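Local coordinates for FixK2 protein (Bradyrhizobium japonicum, PDB 4I2O) that binds DNA as a dimeric transcription regulator of the CRP/FNR superfamily, and probably controls genes of nitrogen fixation, at residues T163-M168 and Q225-L230; E159-F164 and S199-Q204; F92-G97 and W135-G140. The protein carries 1 engineered substitution. All coordinates share one frame; numbering follows the deposited sequence.

How the interactions relate
Followed from the N terminus, the chain first closes a loop in interaction 3, where 92-97, just after strand 91-92 of the beta-roll, meets 135-140 on the long helix 128-154. This loop closes before the others open, so it stands in series with them, and it ties the cyclic nucleotide-binding-like domain to the long helix of the dimer interface. Interactions 1 and 2 both start from the same stretch of helix 157-172, sharing Thr163 and Phe164, and their loops overlap. Interaction 2 closes first, on helix 195-207, which lies on the DNA; interaction 1 closes later, on the C-terminal helix 224-228. Their centres are about 9 Å apart, and they touch directly.

Interaction 1: residues T163-M168 and Q225-L230; sequences TFLLEM and QRLHNL
Glu167 OE2 is gripped by both Arg171 NH1, in a salt bridge, and His144 NE2, while the residues just before it, Leu165 and Leu166, pack against Leu227 and His228. The contact itself is apolar, and leucine suits these places because its forked end can fill a groove between two helices without asking for a polar partner.

Leu227 is the wedge. Its CG stands anti to the backbone N (chi1 -166°), which carries the methyl fork toward helix 157-172. CD2 then comes up to Leu165 CB at 3.6 Å, and the two side chains cross at about a right angle. The same methyl reaches Leu166 CG at 3.9 Å, but here the side chains run past each other in opposite directions. Leu205 of helix 195-207 touches both Leu165 and Leu227, extending this buried cluster.

At the more exposed border Leu166 turns one branch to the histidine. CD1 rests 3.7 Å from His228 CA and also lies over one face of the imidazole, nearest its CG and CD2 atoms, a CH-pi contact 4.0 Å from the ring centroid and 16° off its normal. Apart from the contact, Gln225 NE2 donates to Asn229 OD1 at 3.0 Å, linking residues four apart in sequence.

The contact closes the C-terminal end of the DNA-binding domain, joining the short helix after the wing hairpin to the first helix of the winged helix-turn-helix that is characteristic of the CRP/FNR fold.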
loop_
_atom_site.group_PDB
_atom_site.type_symbol
_atom_site.label_atom_id
_atom_site.label_comp_id
_atom_site.label_asym_id
_atom_site.label_seq_id
_atom_site.Cartn_x
_atom_site.Cartn_y
_atom_site.Cartn_z
ATOM N N THR A 163 5.048 9.560 -13.021
ATOM C CA THR A 163 4.499 8.187 -12.803
ATOM C C THR A 163 2.996 8.191 -13.087
ATOM O O THR A 163 2.488 7.321 -13.795
ATOM C CB THR A 163 4.736 7.706 -11.367
ATOM O OG1 THR A 163 6.132 7.673 -11.198
ATOM C CG2 THR A 163 4.184 6.241 -11.186
ATOM N N PHE A 164 2.295 9.170 -12.522
ATOM C CA PHE A 164 0.854 9.280 -12.645
ATOM C C PHE A 164 0.471 9.387 -14.109
ATOM O O PHE A 164 -0.441 8.664 -14.595
ATOM C CB PHE A 164 0.359 10.507 -11.881
ATOM C CG PHE A 164 -1.063 10.905 -12.234
ATOM C CD1 PHE A 164 -2.147 10.196 -11.646
ATOM C CD2 PHE A 164 -1.308 11.952 -13.094
ATOM C CE1 PHE A 164 -3.469 10.529 -11.924
ATOM C CE2 PHE A 164 -2.660 12.322 -13.436
ATOM C CZ PHE A 164 -3.741 11.599 -12.818
ATOM N N LEU A 165 1.090 10.296 -14.858
ATOM C CA LEU A 165 0.732 10.454 -16.299
ATOM C C LEU A 165 0.940 9.173 -17.105
ATOM O O LEU A 165 0.124 8.788 -17.946
ATOM C CB LEU A 165 1.591 11.513 -16.920
ATOM C CG LEU A 165 1.250 12.926 -16.451
ATOM C CD1 LEU A 165 2.371 13.953 -16.811
ATOM C CD2 LEU A 165 -0.155 13.382 -16.930
ATOM N N LEU A 166 2.042 8.486 -16.862
ATOM C CA LEU A 166 2.248 7.195 -17.506
ATOM C C LEU A 166 1.236 6.110 -17.136
ATOM O O LEU A 166 0.823 5.330 -18.002
ATOM C CB LEU A 166 3.684 6.713 -17.269
ATOM C CG LEU A 166 4.811 7.551 -17.938
ATOM C CD1 LEU A 166 6.132 7.150 -17.259
ATOM C CD2 LEU A 166 4.881 7.309 -19.432
ATOM N N GLU A 167 0.863 6.041 -15.852
ATOM C CA GLU A 167 -0.181 5.111 -15.418
ATOM C C GLU A 167 -1.505 5.449 -16.122
ATOM O O GLU A 167 -2.233 4.553 -16.641
ATOM C CB GLU A 167 -0.370 5.196 -13.897
ATOM C CG GLU A 167 -1.440 4.213 -13.442
ATOM C CD GLU A 167 -1.772 4.283 -11.976
ATOM O OE1 GLU A 167 -1.447 5.269 -11.265
ATOM O OE2 GLU A 167 -2.382 3.321 -11.505
ATOM N N MET A 168 -1.879 6.716 -16.091
ATOM C CA MET A 168 -3.148 7.083 -16.780
ATOM C C MET A 168 -3.115 6.874 -18.287
ATOM O O MET A 168 -4.130 6.495 -18.885
ATOM C CB MET A 168 -3.429 8.544 -16.515
ATOM C CG MET A 168 -3.801 8.900 -15.063
ATOM S SD MET A 168 -5.256 8.005 -14.427
ATOM C CE MET A 168 -4.515 6.715 -13.432
ATOM N N GLN A 225 8.995 8.365 -23.658
ATOM C CA GLN A 225 10.352 8.049 -23.188
ATOM C C GLN A 225 10.907 9.159 -22.305
ATOM O O GLN A 225 11.464 8.885 -21.214
ATOM C CB GLN A 225 11.297 7.782 -24.369
ATOM C CG GLN A 225 12.662 7.219 -23.972
ATOM C CD GLN A 225 12.544 5.969 -23.119
ATOM O OE1 GLN A 225 11.963 4.955 -23.554
ATOM N NE2 GLN A 225 13.082 6.030 -21.895
ATOM N N ARG A 226 10.773 10.407 -22.750
ATOM C CA ARG A 226 11.266 11.505 -21.915
ATOM C C ARG A 226 10.571 11.542 -20.583
ATOM O O ARG A 226 11.169 11.873 -19.564
ATOM C CB ARG A 226 11.114 12.855 -22.602
ATOM C CG ARG A 226 12.228 13.149 -23.592
ATOM C CD ARG A 226 11.983 14.447 -24.373
ATOM N NE ARG A 226 12.182 15.645 -23.563
ATOM C CZ ARG A 226 11.625 16.816 -23.847
ATOM N NH1 ARG A 226 10.817 16.931 -24.913
ATOM N NH2 ARG A 226 11.857 17.858 -23.056
ATOM N N LEU A 227 9.282 11.222 -20.573
ATOM C CA LEU A 227 8.536 11.241 -19.317
ATOM C C LEU A 227 8.935 10.068 -18.433
ATOM O O LEU A 227 8.999 10.208 -17.197
ATOM C CB LEU A 227 7.008 11.229 -19.597
ATOM C CG LEU A 227 6.022 11.564 -18.501
ATOM C CD1 LEU A 227 6.208 13.018 -18.052
ATOM C CD2 LEU A 227 4.580 11.317 -18.988
ATOM N N HIS A 228 9.177 8.899 -19.044
ATOM C CA HIS A 228 9.657 7.742 -18.285
ATOM C C HIS A 228 10.994 8.116 -17.649
ATOM O O HIS A 228 11.293 7.691 -16.525
ATOM C CB HIS A 228 9.981 6.586 -19.226
ATOM C CG HIS A 228 9.210 5.340 -18.961
ATOM N ND1 HIS A 228 9.492 4.501 -17.904
ATOM C CD2 HIS A 228 8.178 4.769 -19.641
ATOM C CE1 HIS A 228 8.655 3.474 -17.936
ATOM N NE2 HIS A 228 7.845 3.615 -18.975
ATOM N N ASN A 229 11.827 8.877 -18.354
ATOM C CA ASN A 229 13.129 9.270 -17.740
ATOM C C ASN A 229 13.039 10.180 -16.525
ATOM O O ASN A 229 14.065 10.407 -15.852
ATOM C CB ASN A 229 14.046 9.977 -18.730
ATOM C CG ASN A 229 14.419 9.107 -19.878
ATOM O OD1 ASN A 229 14.278 7.881 -19.814
ATOM N ND2 ASN A 229 14.842 9.730 -20.975
ATOM N N LEU A 230 11.869 10.775 -16.320
ATOM C CA LEU A 230 11.647 11.667 -15.191
ATOM C C LEU A 230 11.006 10.929 -14.038
ATOM O O LEU A 230 10.832 11.506 -12.965
ATOM C CB LEU A 230 10.724 12.816 -15.593
ATOM C CG LEU A 230 11.297 13.783 -16.643
ATOM C CD1 LEU A 230 10.266 14.852 -16.899
ATOM C CD2 LEU A 230 12.591 14.429 -16.140
#

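Interaction 2: residues E159-F164 and S199-Q204; sequences ERVATF and SRALSQ. With nucleotides of chain C.
Helices 157-172 and 195-207 come closest in these segments at Val161 and Ala201, whose CA atoms lie 7.0 Å apart, a spacing that leaves room for little beyond a valine and an alanine. Val161 carries the contact. Its CG1 stands anti to the backbone N (chi1 172°), and the two methyls straddle the small partner: CG2 rests on Ala201 CB at 3.8 Å, while CG1 reaches Leu202 CD2 at 3.9 Å. Alanine suits the place because its single methyl fits the close approach of the helices; leucine, set to one side, brings only the end of its chain to the valine. On the far side of helix 157-172, Thr163 OG1 donates to Glu159 O at 2.7 Å, and that carbonyl also takes Thr163 N from the opposite face of its plane.

Helix 195-207 is the second helix of the helix-turn-helix and lies after helix 184-191 as the recognition helix, so its buried side is fixed on the domain core while its other side reads the bound DNA. Arg200 extends from CG to NE and presents two nitrogens to the Hoogsteen edge of DG10 of chain C: NH1 donates to N7 at 2.9 Å and NH2 to O6 at 2.8 Å, with the oxygen in the guanidinium plane. The methyl C7 of DT9 of chain C packs over one face of the guanidinium, toward its rim. A leucine here would probably leave guanine N7 and O6 without their donors, and the major-groove reading of this base lost. Ser199 OG donates to OP2 of DT8 of chain C at 2.6 Å, and Ser203 OG to OP2 of DT9 of chain C, a bond modelled so short that its length is doubtful.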
loop_
_atom_site.group_PDB
_atom_site.type_symbol
_atom_site.label_atom_id
_atom_site.label_comp_id
_atom_site.label_asym_id
_atom_site.label_seq_id
_atom_site.Cartn_x
_atom_site.Cartn_y
_atom_site.Cartn_z
ATOM N N GLU A 159 8.810 13.237 -10.216
ATOM C CA GLU A 159 8.681 11.770 -10.401
ATOM C C GLU A 159 7.312 11.227 -10.159
ATOM O O GLU A 159 6.861 10.260 -10.850
ATOM C CB GLU A 159 9.730 11.070 -9.463
ATOM C CG GLU A 159 11.164 11.311 -9.869
ATOM C CD GLU A 159 12.144 10.884 -8.756
ATOM O OE1 GLU A 159 11.688 10.718 -7.571
ATOM O OE2 GLU A 159 13.376 10.881 -9.013
ATOM N N ARG A 160 6.611 11.755 -9.149
ATOM C CA ARG A 160 5.253 11.317 -8.876
ATOM C C ARG A 160 4.338 11.693 -10.008
ATOM O O ARG A 160 3.495 10.887 -10.422
ATOM C CB ARG A 160 4.692 11.948 -7.589
ATOM C CG ARG A 160 5.527 11.594 -6.315
ATOM C CD ARG A 160 4.999 12.326 -5.100
ATOM N NE ARG A 160 6.004 12.059 -4.006
ATOM C CZ ARG A 160 5.724 12.002 -2.703
ATOM N NH1 ARG A 160 4.485 12.185 -2.248
ATOM N NH2 ARG A 160 6.729 11.752 -1.830
ATOM N N VAL A 161 4.458 12.911 -10.487
ATOM C CA VAL A 161 3.562 13.319 -11.583
ATOM C C VAL A 161 3.824 12.566 -12.881
ATOM O O VAL A 161 2.883 12.149 -13.579
ATOM C CB VAL A 161 3.685 14.867 -11.809
ATOM C CG1 VAL A 161 2.896 15.313 -13.110
ATOM C CG2 VAL A 161 3.051 15.592 -10.575
ATOM N N ALA A 162 5.082 12.317 -13.188
ATOM C CA ALA A 162 5.398 11.562 -14.387
ATOM C C ALA A 162 4.894 10.127 -14.219
ATOM O O ALA A 162 4.380 9.542 -15.171
ATOM C CB ALA A 162 6.888 11.574 -14.624
ATOM N N THR A 163 5.048 9.560 -13.021
ATOM C CA THR A 163 4.499 8.187 -12.803
ATOM C C THR A 163 2.996 8.191 -13.087
ATOM O O THR A 163 2.488 7.321 -13.795
ATOM C CB THR A 163 4.736 7.706 -11.367
ATOM O OG1 THR A 163 6.132 7.673 -11.198
ATOM C CG2 THR A 163 4.184 6.241 -11.186
ATOM N N PHE A 164 2.295 9.170 -12.522
ATOM C CA PHE A 164 0.854 9.280 -12.645
ATOM C C PHE A 164 0.471 9.387 -14.109
ATOM O O PHE A 164 -0.441 8.664 -14.595
ATOM C CB PHE A 164 0.359 10.507 -11.881
ATOM C CG PHE A 164 -1.063 10.905 -12.234
ATOM C CD1 PHE A 164 -2.147 10.196 -11.646
ATOM C CD2 PHE A 164 -1.308 11.952 -13.094
ATOM C CE1 PHE A 164 -3.469 10.529 -11.924
ATOM C CE2 PHE A 164 -2.660 12.322 -13.436
ATOM C CZ PHE A 164 -3.741 11.599 -12.818
ATOM N N SER A 199 -0.098 21.155 -10.567
ATOM C CA SER A 199 -0.237 22.120 -11.706
ATOM C C SER A 199 1.128 22.564 -12.235
ATOM O O SER A 199 1.355 22.610 -13.460
ATOM C CB SER A 199 -0.994 23.355 -11.212
ATOM O OG SER A 199 -1.306 24.260 -12.276
ATOM N N ARG A 200 2.056 22.900 -11.322
ATOM C CA ARG A 200 3.358 23.390 -11.737
ATOM C C ARG A 200 4.150 22.369 -12.513
ATOM O O ARG A 200 4.827 22.721 -13.495
ATOM C CB ARG A 200 4.214 23.872 -10.493
ATOM C CG ARG A 200 3.506 24.931 -9.631
ATOM C CD ARG A 200 4.426 25.418 -8.414
ATOM N NE ARG A 200 3.603 25.869 -7.290
ATOM C CZ ARG A 200 2.998 27.052 -7.242
ATOM N NH1 ARG A 200 3.111 27.929 -8.255
ATOM N NH2 ARG A 200 2.259 27.355 -6.179
ATOM N N ALA A 201 4.082 21.104 -12.088
ATOM C CA ALA A 201 4.823 20.053 -12.754
ATOM C C ALA A 201 4.231 19.853 -14.147
ATOM O O ALA A 201 4.962 19.712 -15.141
ATOM C CB ALA A 201 4.726 18.736 -11.961
ATOM N N LEU A 202 2.899 19.837 -14.229
ATOM C CA LEU A 202 2.236 19.734 -15.555
ATOM C C LEU A 202 2.574 20.921 -16.447
ATOM O O LEU A 202 2.827 20.758 -17.647
ATOM C CB LEU A 202 0.720 19.600 -15.401
ATOM C CG LEU A 202 0.278 18.327 -14.729
ATOM C CD1 LEU A 202 -1.258 18.434 -14.496
ATOM C CD2 LEU A 202 0.579 17.099 -15.631
ATOM N N SER A 203 2.599 22.124 -15.879
ATOM C CA SER A 203 3.020 23.297 -16.661
ATOM C C SER A 203 4.422 23.174 -17.212
ATOM O O SER A 203 4.695 23.524 -18.351
ATOM C CB SER A 203 2.913 24.604 -15.857
ATOM O OG SER A 203 1.552 24.987 -15.641
ATOM N N GLN A 204 5.328 22.690 -16.370
ATOM C CA GLN A 204 6.684 22.501 -16.799
ATOM C C GLN A 204 6.814 21.462 -17.921
ATOM O O GLN A 204 7.587 21.689 -18.871
ATOM C CB GLN A 204 7.510 22.093 -15.551
ATOM C CG GLN A 204 8.992 21.936 -15.765
ATOM C CD GLN A 204 9.675 21.539 -14.467
ATOM O OE1 GLN A 204 9.101 21.714 -13.379
ATOM N NE2 GLN A 204 10.878 20.969 -14.569
ATOM P P DT C 9 0.721 28.639 -16.218
ATOM O OP1 DT C 9 0.879 29.197 -17.576
ATOM O OP2 DT C 9 1.434 27.410 -15.799
ATOM O "O5'" DT C 9 1.116 29.708 -15.088
ATOM C "C5'" DT C 9 0.640 31.098 -15.236
ATOM C "C4'" DT C 9 0.966 31.727 -13.901
ATOM O "O4'" DT C 9 0.239 31.112 -12.801
ATOM C "C3'" DT C 9 2.432 31.612 -13.487
ATOM O "O3'" DT C 9 2.958 32.932 -13.657
ATOM C "C2'" DT C 9 2.392 31.264 -12.015
ATOM C "C1'" DT C 9 0.946 31.453 -11.627
ATOM N N1 DT C 9 0.385 30.563 -10.554
ATOM C C2 DT C 9 -0.293 31.197 -9.516
ATOM O O2 DT C 9 -0.401 32.432 -9.399
ATOM N N3 DT C 9 -0.831 30.368 -8.576
ATOM C C4 DT C 9 -0.804 28.988 -8.584
ATOM O O4 DT C 9 -1.357 28.340 -7.688
ATOM C C5 DT C 9 -0.106 28.371 -9.693
ATOM C C7 DT C 9 -0.032 26.842 -9.749
ATOM C C6 DT C 9 0.411 29.174 -10.643
ATOM P P DT C 8 -3.471 23.535 -14.864
ATOM O OP1 DT C 8 -3.063 23.151 -16.287
ATOM O OP2 DT C 8 -3.131 22.877 -13.606
ATOM O "O5'" DT C 8 -2.923 25.093 -14.701
ATOM C "C5'" DT C 8 -3.286 25.944 -15.785
ATOM C "C4'" DT C 8 -2.801 27.335 -15.423
ATOM O "O4'" DT C 8 -3.444 27.805 -14.215
ATOM C "C3'" DT C 8 -1.293 27.415 -15.103
ATOM O "O3'" DT C 8 -0.843 28.414 -15.981
ATOM C "C2'" DT C 8 -1.106 27.888 -13.666
ATOM C "C1'" DT C 8 -2.448 28.537 -13.439
ATOM N N1 DT C 8 -2.977 28.524 -12.006
ATOM C C2 DT C 8 -3.277 29.718 -11.340
ATOM O O2 DT C 8 -3.069 30.853 -11.790
ATOM N N3 DT C 8 -3.829 29.596 -10.104
ATOM C C4 DT C 8 -4.098 28.377 -9.441
ATOM O O4 DT C 8 -4.645 28.405 -8.336
ATOM C C5 DT C 8 -3.762 27.156 -10.161
ATOM C C7 DT C 8 -4.013 25.798 -9.514
ATOM C C6 DT C 8 -3.236 27.268 -11.412
ATOM P P DG C 10 4.480 33.276 -13.253
ATOM O OP1 DG C 10 4.955 34.293 -14.212
ATOM O OP2 DG C 10 5.226 32.024 -13.021
ATOM O "O5'" DG C 10 4.341 33.946 -11.808
ATOM C "C5'" DG C 10 3.544 35.135 -11.674
ATOM C "C4'" DG C 10 3.607 35.497 -10.193
ATOM O "O4'" DG C 10 2.779 34.568 -9.422
ATOM C "C3'" DG C 10 5.012 35.504 -9.562
ATOM O "O3'" DG C 10 5.068 36.751 -8.913
ATOM C "C2'" DG C 10 4.965 34.343 -8.583
ATOM C "C1'" DG C 10 3.490 34.278 -8.223
ATOM N N9 DG C 10 3.012 32.956 -7.754
ATOM C C8 DG C 10 3.075 31.729 -8.393
ATOM N N7 DG C 10 2.536 30.766 -7.698
ATOM C C5 DG C 10 2.051 31.392 -6.550
ATOM C C6 DG C 10 1.342 30.862 -5.461
ATOM O O6 DG C 10 0.975 29.685 -5.318
ATOM N N1 DG C 10 1.009 31.839 -4.532
ATOM C C2 DG C 10 1.362 33.170 -4.637
ATOM N N2 DG C 10 0.991 33.974 -3.619
ATOM N N3 DG C 10 1.995 33.699 -5.690
ATOM C C4 DG C 10 2.344 32.746 -6.578
#

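Interaction 3: residues F92-G97 and W135-G140; sequences FGLESG and WAMTAG
Leu94 CD2 is the tight point of this contact, pressed into a notch on helix 128-154 between Met137 and Thr138. The methyl lies 3.7 Å from Met137 CE and 3.8 Å from Met137 CB, so that the methionine touches it with both the root and the tip of its chain. This is possible because Met137 bends at its last torsion (chi3 50°), folding CE back over the leucine, which it crosses at about a right angle. A flexible thioether suits such a place, since it can curl round a fixed neighbour. Leu94 itself reaches over with CG anti to the backbone N (chi1 -178°), and its CD2 also stands 3.8 Å from Thr138 OG1. Val61 of strand 60-64 and Trp135 of the second subunit pack on the same leucine, which is buried.

Beside this close packing the two backbones stay apart, with 7.4 Å between Leu94 CA and Thr138 CA, and the polar link is made through water. One water donates to Leu94 O at 2.8 Å and accepts from Thr138 OG1 at 2.7 Å, filling the distance that the loop carbonyl and the hydroxyl leave between them. Thr138 OG1 also accepts from Trp135 NE1 of the second subunit, so this hydroxyl joins loop, water and partner chain; a threonine can serve as donor and acceptor at once. Nearby, Ser96 OG bonds to Arg132 of the second subunit.

A loop of the cyclic nucleotide-binding-like beta-roll seated on the long dimerisation helix, with the partner subunit closing over both, is the interface characteristic of the CRP/FNR fold.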
loop_
_atom_site.group_PDB
_atom_site.type_symbol
_atom_site.label_atom_id
_atom_site.label_comp_id
_atom_site.label_asym_id
_atom_site.label_seq_id
_atom_site.Cartn_x
_atom_site.Cartn_y
_atom_site.Cartn_z
ATOM N N PHE A 92 -13.904 -3.058 -7.986
ATOM C CA PHE A 92 -13.495 -2.460 -6.711
ATOM C C PHE A 92 -14.466 -2.866 -5.613
ATOM O O PHE A 92 -15.573 -3.383 -5.862
ATOM C CB PHE A 92 -13.355 -0.924 -6.821
ATOM C CG PHE A 92 -14.673 -0.197 -7.081
ATOM C CD1 PHE A 92 -15.372 0.382 -6.024
ATOM C CD2 PHE A 92 -15.190 -0.068 -8.376
ATOM C CE1 PHE A 92 -16.553 1.059 -6.234
ATOM C CE2 PHE A 92 -16.426 0.598 -8.627
ATOM C CZ PHE A 92 -17.117 1.176 -7.559
ATOM N N GLY A 93 -14.025 -2.667 -4.387
ATOM C CA GLY A 93 -14.834 -2.932 -3.206
ATOM C C GLY A 93 -14.765 -4.351 -2.715
ATOM O O GLY A 93 -15.490 -4.704 -1.776
ATOM N N LEU A 94 -13.925 -5.186 -3.348
ATOM C CA LEU A 94 -13.711 -6.566 -2.901
ATOM C C LEU A 94 -12.918 -6.582 -1.595
ATOM O O LEU A 94 -11.834 -5.978 -1.503
ATOM C CB LEU A 94 -12.956 -7.391 -3.964
ATOM C CG LEU A 94 -12.725 -8.878 -3.601
ATOM C CD1 LEU A 94 -14.021 -9.691 -3.468
ATOM C CD2 LEU A 94 -11.768 -9.471 -4.632
ATOM N N GLU A 95 -13.481 -7.236 -0.586
ATOM C CA GLU A 95 -12.809 -7.380 0.710
ATOM C C GLU A 95 -12.860 -8.805 1.167
ATOM O O GLU A 95 -13.904 -9.525 1.032
ATOM C CB GLU A 95 -13.419 -6.455 1.770
ATOM C CG GLU A 95 -13.325 -4.952 1.397
ATOM C CD GLU A 95 -12.017 -4.273 1.843
ATOM O OE1 GLU A 95 -11.134 -4.959 2.408
ATOM O OE2 GLU A 95 -11.878 -3.052 1.618
ATOM N N SER A 96 -11.725 -9.261 1.717
ATOM C CA SER A 96 -11.704 -10.574 2.276
ATOM C C SER A 96 -12.410 -10.460 3.618
ATOM O O SER A 96 -13.120 -11.374 4.051
ATOM C CB SER A 96 -10.261 -11.010 2.507
ATOM O OG SER A 96 -10.228 -12.124 3.363
ATOM N N GLY A 97 -12.189 -9.333 4.285
ATOM C CA GLY A 97 -12.761 -9.130 5.604
ATOM C C GLY A 97 -14.173 -8.575 5.494
ATOM O O GLY A 97 -14.757 -8.534 4.400
ATOM N N TRP A 135 -8.463 -14.130 -4.814
ATOM C CA TRP A 135 -7.121 -13.894 -4.248
ATOM C C TRP A 135 -6.274 -13.069 -5.216
ATOM O O TRP A 135 -5.640 -12.070 -4.835
ATOM C CB TRP A 135 -6.458 -15.246 -4.009
ATOM C CG TRP A 135 -5.137 -15.135 -3.322
ATOM C CD1 TRP A 135 -4.618 -14.042 -2.658
ATOM C CD2 TRP A 135 -4.150 -16.159 -3.269
ATOM N NE1 TRP A 135 -3.359 -14.382 -2.156
ATOM C CE2 TRP A 135 -3.055 -15.666 -2.543
ATOM C CE3 TRP A 135 -4.090 -17.453 -3.785
ATOM C CZ2 TRP A 135 -1.899 -16.447 -2.294
ATOM C CZ3 TRP A 135 -2.921 -18.231 -3.539
ATOM C CH2 TRP A 135 -1.864 -17.710 -2.809
ATOM N N ALA A 136 -6.268 -13.449 -6.492
ATOM C CA ALA A 136 -5.497 -12.671 -7.488
ATOM C C ALA A 136 -5.943 -11.219 -7.544
ATOM O O ALA A 136 -5.109 -10.336 -7.708
ATOM C CB ALA A 136 -5.586 -13.331 -8.884
ATOM N N MET A 137 -7.247 -10.948 -7.423
ATOM C CA MET A 137 -7.687 -9.539 -7.448
ATOM C C MET A 137 -7.075 -8.757 -6.302
ATOM O O MET A 137 -6.513 -7.652 -6.490
ATOM C CB MET A 137 -9.227 -9.470 -7.420
ATOM C CG MET A 137 -9.794 -10.056 -8.739
ATOM S SD MET A 137 -11.572 -10.419 -8.818
ATOM C CE MET A 137 -12.186 -8.847 -8.225
ATOM N N THR A 138 -7.210 -9.298 -5.103
ATOM C CA THR A 138 -6.683 -8.623 -3.922
ATOM C C THR A 138 -5.153 -8.483 -4.067
ATOM O O THR A 138 -4.511 -7.464 -3.662
ATOM C CB THR A 138 -7.093 -9.459 -2.681
ATOM O OG1 THR A 138 -8.521 -9.428 -2.603
ATOM C CG2 THR A 138 -6.434 -8.868 -1.343
ATOM N N ALA A 139 -4.520 -9.499 -4.631
ATOM C CA ALA A 139 -3.053 -9.423 -4.778
ATOM C C ALA A 139 -2.640 -8.317 -5.748
ATOM O O ALA A 139 -1.571 -7.697 -5.581
ATOM C CB ALA A 139 -2.448 -10.757 -5.208
ATOM N N GLY A 140 -3.463 -8.079 -6.781
ATOM C CA GLY A 140 -3.150 -6.993 -7.712
ATOM C C GLY A 140 -3.308 -5.658 -7.032
ATOM O O GLY A 140 -2.540 -4.729 -7.335
HETATM O O HOH W 1 -9.307 -6.945 -2.061
#